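Local coordinates for protein endoglucanase FnCel5A (PDB 3NCO) that probably hydrolyses internal beta-1,4-glucosidic bonds of cellulose, as a family 5 glycoside hydrolase built on a TIM barrel, at residues R63-I68 against H103-L108; Y72-D77 against G116-E121; F139-E144 against V174-P179. One frame throughout, in Å; residues are numbered along the deposited sequence.

Contact 1 of 3, residues R63-I68 against H103-L108; sequences RWSAHI and HHFEEL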
loop_
_atom_site.group_PDB
_atom_site.type_symbol
_atom_site.label_atom_id
_atom_site.label_comp_id
_atom_site.label_asym_id
_atom_site.label_seq_id
_atom_site.Cartn_x
_atom_site.Cartn_y
_atom_site.Cartn_z
ATOM N N ARG A 63 8.664 -6.513 5.747
ATOM C CA ARG A 63 8.422 -7.079 7.079
ATOM C C ARG A 63 9.711 -6.817 7.903
ATOM O O ARG A 63 10.496 -7.714 8.200
ATOM C CB ARG A 63 8.068 -8.558 7.015
ATOM C CG ARG A 63 7.717 -9.129 8.407
ATOM C CD ARG A 63 7.741 -10.610 8.400
ATOM N NE ARG A 63 6.796 -11.152 7.426
ATOM C CZ ARG A 63 6.159 -12.320 7.610
ATOM N NH1 ARG A 63 6.349 -13.026 8.739
ATOM N NH2 ARG A 63 5.326 -12.766 6.679
ATOM N N TRP A 64 9.903 -5.567 8.279
ATOM C CA TRP A 64 11.022 -5.188 9.089
ATOM C C TRP A 64 11.100 -6.025 10.343
ATOM O O TRP A 64 12.164 -6.279 10.877
ATOM C CB TRP A 64 10.931 -3.709 9.456
ATOM C CG TRP A 64 11.036 -2.760 8.316
ATOM C CD1 TRP A 64 9.987 -2.045 7.748
ATOM C CD2 TRP A 64 12.234 -2.338 7.614
ATOM N NE1 TRP A 64 10.468 -1.225 6.750
ATOM C CE2 TRP A 64 11.831 -1.399 6.634
ATOM C CE3 TRP A 64 13.610 -2.642 7.733
ATOM C CZ2 TRP A 64 12.733 -0.787 5.768
ATOM C CZ3 TRP A 64 14.508 -2.055 6.841
ATOM C CH2 TRP A 64 14.064 -1.109 5.888
ATOM N N SER A 65 9.951 -6.406 10.856
ATOM C CA SER A 65 9.981 -7.052 12.155
ATOM C C SER A 65 10.621 -8.437 12.132
ATOM O O SER A 65 10.903 -8.995 13.234
ATOM C CB SER A 65 8.541 -7.143 12.707
ATOM O OG SER A 65 7.667 -7.924 11.901
ATOM N N ALA A 66 10.814 -8.983 10.915
ATOM C CA ALA A 66 11.486 -10.297 10.749
ATOM C C ALA A 66 13.023 -10.179 10.660
ATOM O O ALA A 66 13.720 -11.194 10.400
ATOM C CB ALA A 66 10.936 -11.008 9.538
ATOM N N HIS A 67 13.567 -8.980 10.909
ATOM C CA HIS A 67 14.984 -8.730 10.632
ATOM C C HIS A 67 15.552 -7.753 11.633
ATOM O O HIS A 67 16.300 -6.840 11.269
ATOM C CB HIS A 67 15.136 -8.163 9.219
ATOM C CG HIS A 67 14.646 -9.092 8.149
ATOM N ND1 HIS A 67 13.437 -8.959 7.500
ATOM C CD2 HIS A 67 15.234 -10.189 7.617
ATOM C CE1 HIS A 67 13.295 -9.931 6.612
ATOM N NE2 HIS A 67 14.372 -10.695 6.671
ATOM N N ILE A 68 15.181 -7.929 12.899
ATOM C CA ILE A 68 15.701 -7.056 13.946
ATOM C C ILE A 68 16.211 -7.884 15.087
ATOM O O ILE A 68 15.792 -9.040 15.243
ATOM C CB ILE A 68 14.600 -6.128 14.546
ATOM C CG1 ILE A 68 13.312 -6.924 14.879
ATOM C CG2 ILE A 68 14.281 -4.973 13.601
ATOM C CD1 ILE A 68 12.259 -6.121 15.708
ATOM N N HIS A 103 5.022 -3.922 7.152
ATOM C CA HIS A 103 3.956 -4.810 6.685
ATOM C C HIS A 103 4.107 -6.142 7.436
ATOM O O HIS A 103 5.225 -6.581 7.805
ATOM C CB HIS A 103 4.167 -5.036 5.199
ATOM C CG HIS A 103 2.940 -5.273 4.367
ATOM N ND1 HIS A 103 2.261 -6.472 4.270
ATOM C CD2 HIS A 103 2.370 -4.460 3.461
ATOM C CE1 HIS A 103 1.333 -6.384 3.319
ATOM N NE2 HIS A 103 1.360 -5.161 2.842
ATOM N N HIS A 104 2.964 -6.754 7.733
ATOM C CA HIS A 104 2.983 -8.092 8.323
ATOM C C HIS A 104 3.793 -8.155 9.632
ATOM O O HIS A 104 4.652 -8.997 9.775
ATOM C CB HIS A 104 3.507 -9.121 7.299
ATOM C CG HIS A 104 3.087 -10.522 7.599
ATOM N ND1 HIS A 104 2.306 -11.271 6.728
ATOM C CD2 HIS A 104 3.306 -11.304 8.684
ATOM C CE1 HIS A 104 2.080 -12.467 7.267
ATOM N NE2 HIS A 104 2.654 -12.498 8.457
ATOM N N PHE A 105 3.462 -7.295 10.581
ATOM C CA PHE A 105 4.033 -7.383 11.933
ATOM C C PHE A 105 3.009 -8.110 12.846
ATOM O O PHE A 105 2.217 -7.469 13.523
ATOM C CB PHE A 105 4.325 -5.959 12.388
ATOM C CG PHE A 105 5.219 -5.844 13.588
ATOM C CD1 PHE A 105 5.788 -4.584 13.899
ATOM C CD2 PHE A 105 5.515 -6.947 14.423
ATOM C CE1 PHE A 105 6.601 -4.440 15.048
ATOM C CE2 PHE A 105 6.351 -6.807 15.532
ATOM C CZ PHE A 105 6.901 -5.533 15.842
ATOM N N GLU A 106 3.038 -9.462 12.848
ATOM C CA GLU A 106 1.985 -10.255 13.494
ATOM C C GLU A 106 1.850 -9.922 14.979
ATOM O O GLU A 106 0.724 -9.801 15.488
ATOM C CB GLU A 106 2.212 -11.774 13.289
ATOM C CG GLU A 106 1.901 -12.278 11.832
ATOM C CD GLU A 106 2.200 -13.815 11.580
ATOM O OE1 GLU A 106 2.170 -14.646 12.543
ATOM O OE2 GLU A 106 2.472 -14.199 10.404
ATOM N N GLU A 107 2.966 -9.746 15.675
ATOM C CA GLU A 107 2.900 -9.449 17.112
ATOM C C GLU A 107 2.246 -8.091 17.420
ATOM O O GLU A 107 1.579 -7.909 18.444
ATOM C CB GLU A 107 4.304 -9.471 17.723
ATOM C CG GLU A 107 4.992 -10.839 17.533
ATOM C CD GLU A 107 5.844 -11.004 16.236
ATOM O OE1 GLU A 107 5.722 -10.309 15.166
ATOM O OE2 GLU A 107 6.710 -11.900 16.304
ATOM N N LEU A 108 2.446 -7.135 16.519
ATOM C CA LEU A 108 1.770 -5.831 16.654
ATOM C C LEU A 108 0.234 -5.948 16.619
ATOM O O LEU A 108 -0.500 -5.254 17.382
ATOM C CB LEU A 108 2.289 -4.863 15.551
ATOM C CG LEU A 108 1.721 -3.442 15.604
ATOM C CD1 LEU A 108 2.040 -2.823 16.921
ATOM C CD2 LEU A 108 2.367 -2.627 14.461
HETATM O O HOH W 1 6.891 -6.141 10.040
HETATM O O HOH W 2 7.228 -10.389 12.880
#

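Contact 2 of 3, residues Y72-D77 against G116-E121; sequences YPYEID and GPVLVE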
loop_
_atom_site.group_PDB
_atom_site.type_symbol
_atom_site.label_atom_id
_atom_site.label_comp_id
_atom_site.label_asym_id
_atom_site.label_seq_id
_atom_site.Cartn_x
_atom_site.Cartn_y
_atom_site.Cartn_z
ATOM N N TYR A 72 16.021 -4.650 22.911
ATOM C CA TYR A 72 16.071 -3.200 22.781
ATOM C C TYR A 72 17.496 -2.731 22.494
ATOM O O TYR A 72 18.428 -3.221 23.137
ATOM C CB TYR A 72 15.615 -2.557 24.092
ATOM C CG TYR A 72 15.294 -1.092 23.963
ATOM C CD1 TYR A 72 14.033 -0.700 23.576
ATOM C CD2 TYR A 72 16.254 -0.086 24.244
ATOM C CE1 TYR A 72 13.702 0.620 23.452
ATOM C CE2 TYR A 72 15.918 1.271 24.120
ATOM C CZ TYR A 72 14.628 1.610 23.730
ATOM O OH TYR A 72 14.187 2.913 23.565
ATOM N N PRO A 73 17.678 -1.758 21.561
ATOM C CA PRO A 73 16.670 -1.030 20.765
ATOM C C PRO A 73 16.326 -1.645 19.394
ATOM O O PRO A 73 15.937 -0.912 18.471
ATOM C CB PRO A 73 17.346 0.332 20.550
ATOM C CG PRO A 73 18.805 -0.035 20.394
ATOM C CD PRO A 73 19.042 -1.275 21.252
ATOM N N TYR A 74 16.465 -2.958 19.277
ATOM C CA TYR A 74 15.930 -3.706 18.109
ATOM C C TYR A 74 16.609 -3.287 16.803
ATOM O O TYR A 74 15.941 -2.964 15.820
ATOM C CB TYR A 74 14.416 -3.505 17.986
ATOM C CG TYR A 74 13.693 -3.754 19.290
ATOM C CD1 TYR A 74 13.713 -5.012 19.885
ATOM C CD2 TYR A 74 13.014 -2.712 19.944
ATOM C CE1 TYR A 74 13.080 -5.223 21.117
ATOM C CE2 TYR A 74 12.378 -2.908 21.182
ATOM C CZ TYR A 74 12.419 -4.161 21.734
ATOM O OH TYR A 74 11.789 -4.362 22.930
ATOM N N GLU A 75 17.932 -3.354 16.783
ATOM C CA GLU A 75 18.703 -2.986 15.602
ATOM C C GLU A 75 18.265 -3.823 14.415
ATOM O O GLU A 75 18.187 -5.039 14.515
ATOM C CB GLU A 75 20.194 -3.239 15.818
ATOM C CG GLU A 75 21.031 -2.084 15.416
ATOM C CD GLU A 75 21.018 -1.021 16.516
ATOM O OE1 GLU A 75 20.237 -0.041 16.409
ATOM O OE2 GLU A 75 21.795 -1.178 17.502
ATOM N N ILE A 76 18.016 -3.164 13.285
ATOM C CA ILE A 76 17.750 -3.863 12.049
ATOM C C ILE A 76 19.060 -4.537 11.561
ATOM O O ILE A 76 20.137 -3.907 11.524
ATOM C CB ILE A 76 17.265 -2.872 10.982
ATOM C CG1 ILE A 76 15.982 -2.172 11.462
ATOM C CG2 ILE A 76 17.074 -3.597 9.663
ATOM C CD1 ILE A 76 15.536 -1.026 10.503
ATOM N N ASP A 77 18.930 -5.805 11.179
ATOM C CA ASP A 77 20.035 -6.521 10.533
ATOM C C ASP A 77 20.624 -5.716 9.351
ATOM O O ASP A 77 19.911 -5.337 8.403
ATOM C CB ASP A 77 19.599 -7.913 10.069
ATOM C CG ASP A 77 19.120 -8.809 11.238
ATOM O OD1 ASP A 77 19.602 -8.667 12.413
ATOM O OD2 ASP A 77 18.288 -9.688 10.965
ATOM N N GLY A 116 4.096 -1.936 19.793
ATOM C CA GLY A 116 4.098 -0.564 19.259
ATOM C C GLY A 116 5.444 0.107 19.485
ATOM O O GLY A 116 5.964 0.742 18.550
ATOM N N PRO A 117 5.993 0.009 20.710
ATOM C CA PRO A 117 7.323 0.565 20.884
ATOM C C PRO A 117 8.386 -0.049 19.987
ATOM O O PRO A 117 9.390 0.610 19.728
ATOM C CB PRO A 117 7.634 0.264 22.350
ATOM C CG PRO A 117 6.275 0.234 23.018
ATOM C CD PRO A 117 5.425 -0.460 21.988
ATOM N N VAL A 118 8.173 -1.290 19.516
ATOM C CA VAL A 118 9.143 -1.912 18.621
ATOM C C VAL A 118 8.999 -1.256 17.239
ATOM O O VAL A 118 9.990 -0.932 16.590
ATOM C CB VAL A 118 8.970 -3.459 18.542
ATOM C CG1 VAL A 118 9.969 -4.071 17.558
ATOM C CG2 VAL A 118 9.089 -4.079 19.941
ATOM N N LEU A 119 7.758 -1.002 16.809
ATOM C CA LEU A 119 7.542 -0.276 15.565
ATOM C C LEU A 119 8.178 1.107 15.632
ATOM O O LEU A 119 8.797 1.577 14.661
ATOM C CB LEU A 119 6.024 -0.157 15.273
ATOM C CG LEU A 119 5.680 0.564 13.971
ATOM C CD1 LEU A 119 6.100 -0.257 12.748
ATOM C CD2 LEU A 119 4.170 0.811 14.041
ATOM N N VAL A 120 8.022 1.768 16.789
ATOM C CA VAL A 120 8.657 3.097 16.912
ATOM C C VAL A 120 10.177 2.987 16.648
ATOM O O VAL A 120 10.775 3.837 15.928
ATOM C CB VAL A 120 8.393 3.750 18.273
ATOM C CG1 VAL A 120 9.206 4.983 18.441
ATOM C CG2 VAL A 120 6.896 4.125 18.416
ATOM N N GLU A 121 10.828 1.985 17.252
ATOM C CA GLU A 121 12.285 1.810 17.072
ATOM C C GLU A 121 12.653 1.419 15.641
ATOM O O GLU A 121 13.644 1.917 15.105
ATOM C CB GLU A 121 12.830 0.756 18.019
ATOM C CG GLU A 121 12.744 1.143 19.504
ATOM C CD GLU A 121 13.316 2.542 19.794
ATOM O OE1 GLU A 121 14.474 2.814 19.402
ATOM O OE2 GLU A 121 12.624 3.391 20.398
HETATM O O HOH W 3 16.149 1.824 17.468
#

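Contact 3 of 3, residues F139-E144 against V174-P179; sequences FEIFNE and VIIDVP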
loop_
_atom_site.group_PDB
_atom_site.type_symbol
_atom_site.label_atom_id
_atom_site.label_comp_id
_atom_site.label_asym_id
_atom_site.label_seq_id
_atom_site.Cartn_x
_atom_site.Cartn_y
_atom_site.Cartn_z
ATOM N N PHE A 139 7.418 7.516 3.106
ATOM C CA PHE A 139 7.323 6.469 4.127
ATOM C C PHE A 139 5.861 6.120 4.380
ATOM O O PHE A 139 4.983 6.958 4.134
ATOM C CB PHE A 139 7.873 6.972 5.460
ATOM C CG PHE A 139 9.351 7.256 5.434
ATOM C CD1 PHE A 139 10.124 6.710 4.404
ATOM C CD2 PHE A 139 9.983 8.008 6.468
ATOM C CE1 PHE A 139 11.474 6.934 4.324
ATOM C CE2 PHE A 139 11.372 8.233 6.438
ATOM C CZ PHE A 139 12.139 7.677 5.373
ATOM N N GLU A 140 5.583 4.910 4.876
ATOM C CA GLU A 140 4.222 4.503 5.186
ATOM C C GLU A 140 4.251 3.697 6.482
ATOM O O GLU A 140 4.706 2.563 6.455
ATOM C CB GLU A 140 3.678 3.650 4.044
ATOM C CG GLU A 140 2.240 3.168 4.372
ATOM C CD GLU A 140 1.589 2.300 3.309
ATOM O OE1 GLU A 140 2.276 1.978 2.317
ATOM O OE2 GLU A 140 0.426 1.933 3.472
ATOM N N ILE A 141 3.834 4.306 7.598
ATOM C CA ILE A 141 4.100 3.757 8.932
ATOM C C ILE A 141 3.744 2.287 9.118
ATOM O O ILE A 141 4.580 1.488 9.566
ATOM C CB ILE A 141 3.382 4.576 10.004
ATOM C CG1 ILE A 141 4.088 5.933 10.043
ATOM C CG2 ILE A 141 3.578 3.933 11.414
ATOM C CD1 ILE A 141 3.310 6.992 10.870
ATOM N N PHE A 142 2.512 1.920 8.735
ATOM C CA PHE A 142 2.079 0.529 8.900
ATOM C C PHE A 142 0.954 0.162 7.948
ATOM O O PHE A 142 0.025 0.941 7.735
ATOM C CB PHE A 142 1.707 0.208 10.354
ATOM C CG PHE A 142 1.587 -1.254 10.633
ATOM C CD1 PHE A 142 2.689 -2.128 10.478
ATOM C CD2 PHE A 142 0.349 -1.776 10.990
ATOM C CE1 PHE A 142 2.533 -3.510 10.692
ATOM C CE2 PHE A 142 0.192 -3.139 11.251
ATOM C CZ PHE A 142 1.267 -4.004 11.101
ATOM N N ASN A 143 1.024 -1.058 7.429
ATOM C CA ASN A 143 -0.009 -1.584 6.540
ATOM C C ASN A 143 -1.177 -2.149 7.332
ATOM O O ASN A 143 -1.021 -3.018 8.174
ATOM C CB ASN A 143 0.633 -2.727 5.755
ATOM C CG ASN A 143 -0.330 -3.407 4.823
ATOM O OD1 ASN A 143 -0.688 -4.591 5.017
ATOM N ND2 ASN A 143 -0.780 -2.694 3.891
ATOM N N GLU A 144 -2.379 -1.648 7.012
ATOM C CA GLU A 144 -3.603 -2.287 7.568
ATOM C C GLU A 144 -3.570 -2.540 9.086
ATOM O O GLU A 144 -3.500 -3.674 9.528
ATOM C CB GLU A 144 -3.880 -3.597 6.822
ATOM C CG GLU A 144 -4.282 -3.322 5.399
ATOM C CD GLU A 144 -4.647 -4.551 4.635
ATOM O OE1 GLU A 144 -4.539 -5.668 5.176
ATOM O OE2 GLU A 144 -4.997 -4.454 3.458
ATOM N N VAL A 174 4.567 11.091 4.756
ATOM C CA VAL A 174 4.324 9.872 5.507
ATOM C C VAL A 174 2.862 9.492 5.276
ATOM O O VAL A 174 1.948 10.338 5.455
ATOM C CB VAL A 174 4.592 10.095 7.019
ATOM C CG1 VAL A 174 4.096 8.866 7.911
ATOM C CG2 VAL A 174 6.081 10.426 7.196
ATOM N N ILE A 175 2.634 8.234 4.887
ATOM C CA ILE A 175 1.284 7.756 4.558
ATOM C C ILE A 175 0.728 7.039 5.779
ATOM O O ILE A 175 1.388 6.156 6.333
ATOM C CB ILE A 175 1.331 6.783 3.361
ATOM C CG1 ILE A 175 1.640 7.591 2.096
ATOM C CG2 ILE A 175 -0.004 6.016 3.150
ATOM C CD1 ILE A 175 2.298 6.762 1.041
ATOM N N ILE A 176 -0.481 7.453 6.157
ATOM C CA ILE A 176 -1.206 6.906 7.308
ATOM C C ILE A 176 -2.376 6.023 6.857
ATOM O O ILE A 176 -3.302 6.496 6.178
ATOM C CB ILE A 176 -1.798 8.079 8.192
ATOM C CG1 ILE A 176 -0.721 9.103 8.494
ATOM C CG2 ILE A 176 -2.471 7.556 9.444
ATOM C CD1 ILE A 176 0.570 8.537 9.097
ATOM N N ASP A 177 -2.326 4.740 7.203
ATOM C CA ASP A 177 -3.401 3.803 6.839
ATOM C C ASP A 177 -4.627 3.942 7.711
ATOM O O ASP A 177 -4.548 4.135 8.889
ATOM C CB ASP A 177 -2.920 2.342 6.963
ATOM C CG ASP A 177 -1.954 1.939 5.766
ATOM O OD1 ASP A 177 -1.067 2.767 5.415
ATOM O OD2 ASP A 177 -2.042 0.789 5.252
ATOM N N VAL A 178 -5.747 3.803 7.059
ATOM C CA VAL A 178 -7.055 3.620 7.717
ATOM C C VAL A 178 -6.994 2.306 8.514
ATOM O O VAL A 178 -6.387 1.321 8.031
ATOM C CB VAL A 178 -8.104 3.591 6.589
ATOM C CG1 VAL A 178 -9.435 3.188 7.191
ATOM C CG2 VAL A 178 -8.169 5.009 6.018
ATOM N N PRO A 179 -7.593 2.286 9.725
ATOM C CA PRO A 179 -7.522 1.081 10.588
ATOM C C PRO A 179 -8.537 0.023 10.122
ATOM O O PRO A 179 -9.107 0.153 9.020
ATOM C CB PRO A 179 -7.798 1.612 11.995
ATOM C CG PRO A 179 -8.697 2.829 11.740
ATOM C CD PRO A 179 -8.371 3.386 10.356
HETATM O O HOH W 4 0.438 3.838 7.717
#

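Contact 1 of 3, residues R63-I68 against H103-L108
Two waters grip the hydroxyl of Ser-65, and each links it to segment 103-108. One lies 2.7 Å from Ser-65 OG and donates to the carbonyl oxygen of His-103; the other, also 2.7 Å from Ser-65 OG, donates to Glu-107 OE1. With the oxygen engaged in this way, the methylene of Ser-65 settles over the middle of the Phe-105 ring, CB 3.5 Å from the ring centroid and 13° off the normal, while Leu-108 CB covers the other face near its rim. Arg-63 runs out with CG anti to its own N and folds at chi3 (-59°), which brings its guanidinium flat over one face of the His-104 imidazole, the centres 3.5 Å apart and the planes only 8° from parallel. His-104 NE2, at the ring edge, donates to the anti lone pair of Glu-106 OE2 at 2.6 Å. That carboxylate adds a nearby opposite charge to Arg-63, though it stands well out of the guanidinium plane and receives no N-H from it. The backbone carbonyl oxygen of Glu-31 accepts from Arg-63 NE, which helps fix the arginine's rotation. Arg-63 CA also meets His-103 O in a CA-H...O contact of 3.3 Å. The contact joins the loops following strands 57-60 and 97-101 of the (beta/alpha)8 barrel, at the end of the barrel where family 5 enzymes carry their active-site cleft.

Contact 2 of 3, residues Y72-D77 against G116-E121
Tyr-74 swings its ring toward helix 112-130 with CG anti to its own carbonyl carbon (chi1 -50°), while chi1 of Glu-121 (-66°) puts its CG beside the edge of that ring and a bend at chi2 turns the carboxylate toward Tyr-72 and Pro-73. Val-118 lays its CG2 methyl over one face of the Tyr-74 ring in a CH-pi contact, nearer the rim than the middle and 3.7 Å from Tyr-74 CE2. At the edge, Glu-121 CG lies 3.9 Å from Tyr-74 CD2. Tyr-72 CA covers the opposite face. Pro-73, which follows a cis peptide bond, turns its carbonyl to the aliphatic part of Glu-121, Pro-73 O being 3.6 Å from Glu-121 CB, and a water is placed to donate to Pro-73 O or Glu-121 OE1. The Tyr-72 and Glu-121 side chains cross at about a right angle, ring and carboxylate planes 44° apart, with Tyr-72 OH 3.6 Å from Glu-121 OE2. No direct hydrogen bond crosses between the two segments; Gln-125, one turn on, supplies direct bonds to Tyr-74 O and Ile-76 N. Across the contact the Glu-121 carboxylate is met by water and not by an opposite charge, so the hold of these segments on each other rests mainly on apolar packing.

Contact 3 of 3, residues F139-E144 against V174-P179
Glu-144 N donates to Asp-177 OD2 in a nearly straight bond (3.0 Å, 164°) that arrives from above the carboxylate plane. The other oxygen, Asp-177 OD1, lies just 2.6 Å from Glu-140 OE2, so close that one of the two acids probably holds a proton between them. Glu-140 reaches this point on a fully extended chain, and its OE1 makes a salt bridge with Arg-59. Farther back the strands run parallel: Ile-175 N donates to Phe-139 O at 2.8 Å, and Ile-141 N makes a weak bond to Ile-175 O. Beyond this a water takes over, accepting from both Phe-142 N and Asp-177 N and bridging the opening backbones. On the side facing helix 151-168, Ile-141 CD1 touches Val-174 CG1 and Ile-176 CD1, each at 3.6 Å, and Trp-154 packs against Ile-141. With a leucine in place of Asp-177, the amide of Glu-144 would probably lose its acceptor and Glu-140 OE2 its close oxygen mate, setting the turn into Glu-144 free to shift. Strands 137-140 and 174-177, linked through helix 151-168, are the two strands of a beta-alpha-beta unit of the barrel, and their buried acids probably limit their negative charge through a shared proton and Arg-59.

How the contacts relate
Contact 3 is buried, joining the neighbouring strands that helix 151-168 connects, whereas the other two lie at the surface: contact 1 on the loops after strands 57-60 and 97-101, contact 2 where the first of these loops meets helix 112-130. Chemistry follows place: direct backbone bonds and closely set acids in the core, a guanidinium-imidazole stack with water bridges in contact 1, and mainly carbon packing in contact 2. The outer pair share the loop leading to helix 78-93; His-67 O and Asp-77 N, 2.8 Å apart, probably bond, and Ile-68 packs on Val-118. Contact 1 also meets the core, since Phe-105 and Leu-108 rest on Phe-142. Contacts 2 and 3 barely touch, at Leu-119.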